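Local coordinates for CELL WALL surface anchor family protein (Streptococcus pneumoniae, PDB 2X9Z) that forms the backbone of the pneumococcal pilus as its repeating structural subunit, a cell-wall-anchored protein probably involved in adhesion, at residues 146-160 and 227-239. The protein carries 1 engineered substitution. Numbering follows the deposited sequence.
Sequences NTPKPNKPNENGDLT and ADYQEITTAGEIA
Asn-146 grips the edge of outermost strand 226-229 with three hydrogen bonds. Its backbone N donates to Ala-227 O; Asn-146 OD1, through an in-plane lone pair, takes Tyr-229 N at 2.8 Å; and ND2 meets Asp-228 OD1 from above the carboxylate plane. With CG between backbone N and carbonyl carbon (chi1 52°), the amide faces Asp-228 and Tyr-229 at once. Lys-149, bent at chi2, carries NZ to Tyr-229 O (2.9 Å) and also to Thr-147 O. Farther along, Asn-151 ND2 donates to Thr-234 O at 2.8 Å and weakly to Glu-237 O; Glu-237 N closes the type II turn on the opposite face of that Thr-234 carbonyl. Backbone bonds finish the seam: Gly-236 N to Lys-152 O, then Thr-160 N to Gly-236 O and Ile-238 N to Thr-160 O, pairing strands 159-166 and 237-243 in parallel.

Among carbon contacts, Pro-148 CA lies over one face of the Tyr-229 ring (CH-pi), Pro-148 CG meets Tyr-229 CZ (3.6 Å), and the Ile-232 CG2 methyl touches the polar Asn-151 amide. Before regular pairing begins at Thr-160, side-chain N-H groups of Lys-149 and Asn-151 thus satisfy backbone carbonyls and that of Asn-146 a carboxylate, fastening irregular segment 146-158 to this four-stranded sheet.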
loop_
_atom_site.group_PDB
_atom_site.type_symbol
_atom_site.label_atom_id
_atom_site.label_comp_id
_atom_site.label_asym_id
_atom_site.label_seq_id
_atom_site.Cartn_x
_atom_site.Cartn_y
_atom_site.Cartn_z
ATOM N N ASN A 146 6.922 2.264 -0.450
ATOM C CA ASN A 146 5.863 1.740 0.407
ATOM C C ASN A 146 4.507 2.233 -0.111
ATOM O O ASN A 146 4.427 2.788 -1.209
ATOM C CB ASN A 146 6.104 2.133 1.864
ATOM C CG ASN A 146 6.327 3.607 2.020
ATOM O OD1 ASN A 146 5.579 4.403 1.470
ATOM N ND2 ASN A 146 7.375 3.986 2.745
ATOM N N THR A 147 3.437 2.033 0.653
ATOM C CA THR A 147 2.096 2.268 0.128
ATOM C C THR A 147 1.570 3.649 0.541
ATOM O O THR A 147 1.962 4.186 1.573
ATOM C CB THR A 147 1.132 1.132 0.558
ATOM O OG1 THR A 147 0.018 1.071 -0.341
ATOM C CG2 THR A 147 0.647 1.307 2.003
ATOM N N PRO A 148 0.674 4.245 -0.270
ATOM C CA PRO A 148 0.096 5.538 0.138
ATOM C C PRO A 148 -0.596 5.505 1.512
ATOM O O PRO A 148 -1.206 4.496 1.890
ATOM C CB PRO A 148 -0.917 5.836 -0.981
ATOM C CG PRO A 148 -0.303 5.180 -2.175
ATOM C CD PRO A 148 0.302 3.894 -1.653
ATOM N N LYS A 149 -0.484 6.606 2.251
ATOM C CA LYS A 149 -1.218 6.790 3.502
ATOM C C LYS A 149 -2.394 7.730 3.217
ATOM O O LYS A 149 -2.183 8.892 2.860
ATOM C CB LYS A 149 -0.321 7.415 4.578
ATOM C CG LYS A 149 0.701 6.471 5.230
ATOM C CD LYS A 149 1.850 6.118 4.278
ATOM C CE LYS A 149 2.753 5.018 4.824
ATOM N NZ LYS A 149 3.761 4.634 3.785
ATOM N N PRO A 150 -3.637 7.237 3.357
ATOM C CA PRO A 150 -4.779 8.113 3.060
ATOM C C PRO A 150 -4.878 9.293 4.021
ATOM O O PRO A 150 -4.456 9.199 5.177
ATOM C CB PRO A 150 -5.991 7.191 3.231
ATOM C CG PRO A 150 -5.459 5.815 3.110
ATOM C CD PRO A 150 -4.057 5.857 3.643
ATOM N N ASN A 151 -5.423 10.406 3.541
ATOM C CA ASN A 151 -5.620 11.588 4.376
ATOM C C ASN A 151 -6.845 12.366 3.938
ATOM O O ASN A 151 -7.242 12.316 2.773
ATOM C CB ASN A 151 -4.391 12.501 4.321
ATOM C CG ASN A 151 -4.299 13.464 5.509
ATOM O OD1 ASN A 151 -5.073 13.380 6.468
ATOM N ND2 ASN A 151 -3.337 14.385 5.446
ATOM N N LYS A 152 -7.438 13.086 4.878
ATOM C CA LYS A 152 -8.508 14.010 4.554
ATOM C C LYS A 152 -7.907 15.344 4.134
ATOM O O LYS A 152 -6.762 15.647 4.482
ATOM C CB LYS A 152 -9.415 14.199 5.768
ATOM C CG LYS A 152 -10.218 12.963 6.116
ATOM C CD LYS A 152 -11.059 13.156 7.363
ATOM C CE LYS A 152 -11.735 11.851 7.747
ATOM N NZ LYS A 152 -12.502 11.963 9.013
ATOM N N PRO A 153 -8.663 16.134 3.361
ATOM C CA PRO A 153 -8.248 17.512 3.095
ATOM C C PRO A 153 -8.329 18.310 4.387
ATOM O O PRO A 153 -8.850 17.795 5.383
ATOM C CB PRO A 153 -9.317 18.024 2.115
ATOM C CG PRO A 153 -10.054 16.808 1.639
ATOM C CD PRO A 153 -9.964 15.817 2.750
ATOM N N ASN A 154 -7.840 19.546 4.383
ATOM C CA ASN A 154 -8.074 20.423 5.526
ATOM C C ASN A 154 -9.503 20.951 5.513
ATOM O O ASN A 154 -10.281 20.623 4.612
ATOM C CB ASN A 154 -7.047 21.561 5.595
ATOM C CG ASN A 154 -7.082 22.469 4.380
ATOM O OD1 ASN A 154 -8.121 22.657 3.752
ATOM N ND2 ASN A 154 -5.938 23.053 4.054
ATOM N N GLU A 155 -9.851 21.756 6.512
ATOM C CA GLU A 155 -11.222 22.251 6.641
ATOM C C GLU A 155 -11.696 23.044 5.423
ATOM O O GLU A 155 -12.899 23.178 5.193
ATOM C CB GLU A 155 -11.380 23.097 7.907
ATOM C CG GLU A 155 -11.200 22.323 9.201
ATOM C CD GLU A 155 -11.971 22.933 10.355
ATOM O OE1 GLU A 155 -12.922 23.700 10.096
ATOM O OE2 GLU A 155 -11.632 22.640 11.520
ATOM N N ASN A 156 -10.756 23.577 4.647
ATOM C CA ASN A 156 -11.103 24.364 3.468
ATOM C C ASN A 156 -11.231 23.528 2.201
ATOM O O ASN A 156 -11.519 24.058 1.132
ATOM C CB ASN A 156 -10.090 25.486 3.237
ATOM C CG ASN A 156 -9.873 26.337 4.466
ATOM O OD1 ASN A 156 -8.772 26.377 5.015
ATOM N ND2 ASN A 156 -10.918 27.028 4.905
ATOM N N GLY A 157 -11.010 22.225 2.317
ATOM C CA GLY A 157 -11.124 21.337 1.175
ATOM C C GLY A 157 -9.853 21.268 0.351
ATOM O O GLY A 157 -9.865 20.781 -0.779
ATOM N N ASP A 158 -8.752 21.750 0.920
ATOM C CA ASP A 158 -7.458 21.720 0.241
ATOM C C ASP A 158 -6.613 20.532 0.684
ATOM O O ASP A 158 -6.596 20.167 1.864
ATOM C CB ASP A 158 -6.691 23.022 0.486
ATOM C CG ASP A 158 -7.331 24.217 -0.203
ATOM O OD1 ASP A 158 -7.845 24.057 -1.329
ATOM O OD2 ASP A 158 -7.312 25.322 0.381
ATOM N N LEU A 159 -5.908 19.938 -0.273
ATOM C CA LEU A 159 -4.979 18.854 0.027
ATOM C C LEU A 159 -3.686 19.054 -0.763
ATOM O O LEU A 159 -3.699 19.063 -1.997
ATOM C CB LEU A 159 -5.599 17.494 -0.293
ATOM C CG LEU A 159 -4.811 16.216 0.025
ATOM C CD1 LEU A 159 -4.332 16.172 1.480
ATOM C CD2 LEU A 159 -5.659 15.001 -0.300
ATOM N N THR A 160 -2.588 19.241 -0.039
ATOM C CA THR A 160 -1.299 19.571 -0.637
ATOM C C THR A 160 -0.311 18.410 -0.579
ATOM O O THR A 160 -0.088 17.805 0.474
ATOM C CB THR A 160 -0.671 20.800 0.049
ATOM O OG1 THR A 160 -1.545 21.923 -0.101
ATOM C CG2 THR A 160 0.686 21.133 -0.566
ATOM N N ALA A 227 8.582 5.241 -4.533
ATOM C CA ALA A 227 7.835 6.228 -3.765
ATOM C C ALA A 227 7.691 5.825 -2.304
ATOM O O ALA A 227 7.090 4.789 -1.992
ATOM C CB ALA A 227 6.465 6.453 -4.393
ATOM N N ASP A 228 8.210 6.679 -1.425
ATOM C CA ASP A 228 8.186 6.489 0.023
ATOM C C ASP A 228 7.216 7.518 0.609
ATOM O O ASP A 228 7.561 8.699 0.777
ATOM C CB ASP A 228 9.616 6.670 0.558
ATOM C CG ASP A 228 9.703 6.761 2.074
ATOM O OD1 ASP A 228 8.703 6.527 2.794
ATOM O OD2 ASP A 228 10.819 7.073 2.549
ATOM N N TYR A 229 5.990 7.075 0.892
ATOM C CA TYR A 229 4.942 7.959 1.400
ATOM C C TYR A 229 5.108 8.115 2.913
ATOM O O TYR A 229 5.139 7.127 3.661
ATOM C CB TYR A 229 3.554 7.407 1.072
ATOM C CG TYR A 229 3.320 7.157 -0.408
ATOM C CD1 TYR A 229 3.695 5.950 -0.993
ATOM C CD2 TYR A 229 2.715 8.122 -1.214
ATOM C CE1 TYR A 229 3.484 5.710 -2.342
ATOM C CE2 TYR A 229 2.498 7.893 -2.569
ATOM C CZ TYR A 229 2.879 6.682 -3.124
ATOM O OH TYR A 229 2.654 6.440 -4.457
ATOM N N GLN A 230 5.249 9.356 3.356
ATOM C CA GLN A 230 5.496 9.644 4.768
ATOM C C GLN A 230 4.220 9.466 5.594
ATOM O O GLN A 230 3.103 9.616 5.087
ATOM C CB GLN A 230 6.011 11.079 4.920
ATOM C CG GLN A 230 7.233 11.375 4.075
ATOM C CD GLN A 230 8.375 10.440 4.392
ATOM O OE1 GLN A 230 8.836 9.680 3.535
ATOM N NE2 GLN A 230 8.831 10.477 5.629
ATOM N N GLU A 231 4.377 9.171 6.875
ATOM C CA GLU A 231 3.218 9.083 7.747
ATOM C C GLU A 231 2.472 10.417 7.788
ATOM O O GLU A 231 3.075 11.483 7.629
ATOM C CB GLU A 231 3.635 8.651 9.154
ATOM C CG GLU A 231 4.268 7.264 9.222
ATOM C CD GLU A 231 3.315 6.146 8.806
ATOM O OE1 GLU A 231 2.116 6.190 9.155
ATOM O OE2 GLU A 231 3.775 5.204 8.135
ATOM N N ILE A 232 1.159 10.348 7.995
ATOM C CA ILE A 232 0.321 11.547 8.052
ATOM C C ILE A 232 0.480 12.252 9.394
ATOM O O ILE A 232 0.484 11.607 10.447
ATOM C CB ILE A 232 -1.183 11.210 7.822
ATOM C CG1 ILE A 232 -1.373 10.511 6.476
ATOM C CG2 ILE A 232 -2.063 12.456 7.956
ATOM C CD1 ILE A 232 -0.781 11.244 5.304
ATOM N N THR A 233 0.620 13.574 9.347
ATOM C CA THR A 233 0.717 14.389 10.554
ATOM C C THR A 233 -0.397 15.431 10.643
ATOM O O THR A 233 -0.758 15.865 11.737
ATOM C CB THR A 233 2.068 15.135 10.640
ATOM O OG1 THR A 233 2.182 16.058 9.546
ATOM C CG2 THR A 233 3.226 14.155 10.600
ATOM N N THR A 234 -0.943 15.818 9.493
ATOM C CA THR A 234 -1.846 16.963 9.413
ATOM C C THR A 234 -2.895 16.772 8.323
ATOM O O THR A 234 -2.556 16.423 7.198
ATOM C CB THR A 234 -1.048 18.236 9.058
ATOM O OG1 THR A 234 0.004 18.435 10.013
ATOM C CG2 THR A 234 -1.954 19.458 9.013
ATOM N N ALA A 235 -4.163 17.007 8.641
ATOM C CA ALA A 235 -5.186 17.042 7.599
ATOM C C ALA A 235 -4.772 18.045 6.523
ATOM O O ALA A 235 -4.292 19.134 6.831
ATOM C CB ALA A 235 -6.539 17.413 8.187
ATOM N N GLY A 236 -4.928 17.663 5.263
ATOM C CA GLY A 236 -4.605 18.555 4.160
ATOM C C GLY A 236 -3.158 18.533 3.689
ATOM O O GLY A 236 -2.804 19.308 2.810
ATOM N N GLU A 237 -2.328 17.652 4.255
ATOM C CA GLU A 237 -0.923 17.531 3.842
ATOM C C GLU A 237 -0.519 16.071 3.638
ATOM O O GLU A 237 -0.761 15.223 4.499
ATOM C CB GLU A 237 0.025 18.165 4.874
ATOM C CG GLU A 237 -0.321 19.586 5.323
ATOM C CD GLU A 237 -0.080 20.656 4.257
ATOM O OE1 GLU A 237 0.725 20.432 3.326
ATOM O OE2 GLU A 237 -0.696 21.739 4.363
ATOM N N ILE A 238 0.110 15.793 2.502
ATOM C CA ILE A 238 0.697 14.485 2.218
ATOM C C ILE A 238 2.107 14.718 1.691
ATOM O O ILE A 238 2.305 15.593 0.840
ATOM C CB ILE A 238 -0.138 13.710 1.178
ATOM C CG1 ILE A 238 -1.392 13.125 1.835
ATOM C CG2 ILE A 238 0.681 12.612 0.488
ATOM C CD1 ILE A 238 -2.333 12.449 0.866
ATOM N N ALA A 239 3.080 13.963 2.204
ATOM C CA ALA A 239 4.470 14.095 1.777
ATOM C C ALA A 239 4.971 12.783 1.186
ATOM O O ALA A 239 4.667 11.695 1.689
ATOM C CB ALA A 239 5.364 14.521 2.942
HETATM O O HOH W 1 -3.504 21.765 5.485
HETATM O O HOH W 2 2.264 18.620 2.020
HETATM O O HOH W 3 -3.356 22.072 1.892
#